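Long-range contact in 1-Cys peroxiredoxin (Vibrio vulnificus MO6-24/O, PDB 5K1G), which probably reduces hydrogen peroxide through a single reactive cysteine, and is implicated in scavenging peroxides and nitric oxide: residues V35-V40 with Q123-I128. Residues are numbered along the deposited sequence; the frame is centred on the assembly and turned at random.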
loop_
_atom_site.group_PDB
_atom_site.type_symbol
_atom_site.label_atom_id
_atom_site.label_comp_id
_atom_site.label_asym_id
_atom_site.label_seq_id
_atom_site.Cartn_x
_atom_site.Cartn_y
_atom_site.Cartn_z
ATOM N N VAL A 35 10.736 -23.813 -2.709
ATOM C CA VAL A 35 9.956 -22.668 -2.260
ATOM C C VAL A 35 8.715 -22.542 -3.130
ATOM O O VAL A 35 8.805 -22.611 -4.362
ATOM C CB VAL A 35 10.790 -21.378 -2.307
ATOM C CG1 VAL A 35 9.920 -20.166 -1.986
ATOM C CG2 VAL A 35 11.978 -21.482 -1.354
ATOM N N VAL A 36 7.562 -22.363 -2.491
ATOM C CA VAL A 36 6.345 -21.924 -3.163
ATOM C C VAL A 36 6.209 -20.427 -2.931
ATOM O O VAL A 36 6.119 -19.972 -1.784
ATOM C CB VAL A 36 5.108 -22.679 -2.654
ATOM C CG1 VAL A 36 3.830 -21.988 -3.121
ATOM C CG2 VAL A 36 5.134 -24.121 -3.135
ATOM N N LEU A 37 6.214 -19.657 -4.017
ATOM C CA LEU A 37 6.054 -18.210 -3.965
ATOM C C LEU A 37 4.824 -17.838 -4.773
ATOM O O LEU A 37 4.729 -18.191 -5.952
ATOM C CB LEU A 37 7.292 -17.500 -4.516
ATOM C CG LEU A 37 7.153 -15.988 -4.724
ATOM C CD1 LEU A 37 7.028 -15.257 -3.393
ATOM C CD2 LEU A 37 8.314 -15.438 -5.527
ATOM N N PHE A 38 3.878 -17.147 -4.145
ATOM C CA PHE A 38 2.712 -16.638 -4.853
ATOM C C PHE A 38 2.636 -15.131 -4.671
ATOM O O PHE A 38 2.989 -14.603 -3.611
ATOM C CB PHE A 38 1.404 -17.317 -4.394
ATOM C CG PHE A 38 0.987 -16.995 -2.979
ATOM C CD1 PHE A 38 1.525 -17.689 -1.906
ATOM C CD2 PHE A 38 0.020 -16.032 -2.728
ATOM C CE1 PHE A 38 1.128 -17.407 -0.608
ATOM C CE2 PHE A 38 -0.378 -15.744 -1.432
ATOM C CZ PHE A 38 0.176 -16.435 -0.372
ATOM N N ALA A 39 2.207 -14.442 -5.721
ATOM C CA ALA A 39 2.162 -12.990 -5.732
ATOM C C ALA A 39 0.723 -12.510 -5.832
ATOM O O ALA A 39 -0.092 -13.102 -6.544
ATOM C CB ALA A 39 2.976 -12.423 -6.892
ATOM N N VAL A 40 0.425 -11.428 -5.124
ATOM C CA VAL A 40 -0.912 -10.842 -5.120
ATOM C C VAL A 40 -0.831 -9.402 -5.619
ATOM O O VAL A 40 0.226 -8.763 -5.497
ATOM C CB VAL A 40 -1.538 -10.920 -3.721
ATOM C CG1 VAL A 40 -1.746 -12.377 -3.321
ATOM C CG2 VAL A 40 -0.657 -10.204 -2.711
ATOM N N GLN A 123 1.219 -8.782 -11.256
ATOM C CA GLN A 123 0.239 -9.759 -11.698
ATOM C C GLN A 123 0.138 -10.873 -10.663
ATOM O O GLN A 123 1.066 -11.120 -9.884
ATOM C CB GLN A 123 0.615 -10.351 -13.055
ATOM C CG GLN A 123 0.729 -9.350 -14.184
ATOM C CD GLN A 123 1.175 -10.007 -15.472
ATOM O OE1 GLN A 123 0.702 -11.089 -15.823
ATOM N NE2 GLN A 123 2.096 -9.364 -16.177
ATOM N N ARG A 124 -1.007 -11.543 -10.649
ATOM C CA ARG A 124 -1.192 -12.681 -9.765
ATOM C C ARG A 124 -0.530 -13.908 -10.380
ATOM O O ARG A 124 -0.820 -14.269 -11.524
ATOM C CB ARG A 124 -2.680 -12.931 -9.528
ATOM C CG ARG A 124 -2.974 -13.951 -8.448
ATOM C CD ARG A 124 -4.468 -14.167 -8.293
ATOM N NE ARG A 124 -5.191 -12.905 -8.167
ATOM C CZ ARG A 124 -5.322 -12.228 -7.032
ATOM N NH1 ARG A 124 -4.773 -12.687 -5.915
ATOM N NH2 ARG A 124 -6.000 -11.086 -7.012
ATOM N N TYR A 125 0.377 -14.535 -9.633
ATOM C CA TYR A 125 1.045 -15.736 -10.110
ATOM C C TYR A 125 1.472 -16.588 -8.922
ATOM O O TYR A 125 1.379 -16.175 -7.763
ATOM C CB TYR A 125 2.255 -15.408 -11.002
ATOM C CG TYR A 125 3.393 -14.675 -10.312
ATOM C CD1 TYR A 125 4.337 -15.365 -9.556
ATOM C CD2 TYR A 125 3.538 -13.297 -10.436
ATOM C CE1 TYR A 125 5.374 -14.706 -8.927
ATOM C CE2 TYR A 125 4.581 -12.629 -9.816
ATOM C CZ TYR A 125 5.492 -13.338 -9.061
ATOM O OH TYR A 125 6.530 -12.684 -8.435
ATOM N N ALA A 126 1.936 -17.795 -9.233
ATOM C CA ALA A 126 2.500 -18.704 -8.250
ATOM C C ALA A 126 3.632 -19.480 -8.902
ATOM O O ALA A 126 3.512 -19.913 -10.053
ATOM C CB ALA A 126 1.443 -19.671 -7.696
ATOM N N MET A 127 4.736 -19.638 -8.175
ATOM C CA MET A 127 5.878 -20.390 -8.672
ATOM C C MET A 127 6.267 -21.479 -7.688
ATOM O O MET A 127 6.010 -21.382 -6.486
ATOM C CB MET A 127 7.123 -19.523 -8.908
ATOM C CG MET A 127 6.909 -18.139 -9.457
ATOM S SD MET A 127 8.500 -17.287 -9.449
ATOM C CE MET A 127 8.229 -16.050 -10.715
ATOM N N ILE A 128 6.904 -22.515 -8.223
ATOM C CA ILE A 128 7.679 -23.469 -7.442
ATOM C C ILE A 128 9.139 -23.237 -7.801
ATOM O O ILE A 128 9.518 -23.323 -8.977
ATOM C CB ILE A 128 7.254 -24.918 -7.720
ATOM C CG1 ILE A 128 5.797 -25.130 -7.306
ATOM C CG2 ILE A 128 8.170 -25.885 -6.985
ATOM C CD1 ILE A 128 5.238 -26.483 -7.690
#
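Leu37 and Met127 form a hydrogen-bonded antiparallel pair: Met127 N reaches Leu37 O at 2.7 Å, while Leu37 N meets Met127 O at 3.0 Å. Farther along, Ala39 N binds Tyr125 O at 2.8 Å; the return bond, from Tyr125 N to Ala39 O, is weak. In the non-hydrogen-bonded pair of Phe38 and Ala126 the backbones come close, 4.0 Å between Phe38 CA and Ala126 CA. Strand 70-75 runs parallel to 34-40 on its other edge, and 120-130 pairs in turn with 133-139, which places the contact in the mixed central sheet of a thioredoxin-like fold. On one face of that sheet, Ala39 CB sits over the Tyr125 ring in a CH-pi contact, 3.5 Å from the ring centroid. With chi1 at 64°, Tyr125 CG is flanked by both its backbone N and its carbonyl carbon, a rotation that swings the ring across to Ala39. On the opposite face Phe38 CB touches Ala126 CB, and the Phe38 ring extends from the pair to stack on Tyr56 of helix 46-58. Beyond the regular pairing, the Arg124 guanidinium passes obliquely by Val40 CG1, its NH1 held by a salt bridge to Asp48 and a hydrogen bond with His52.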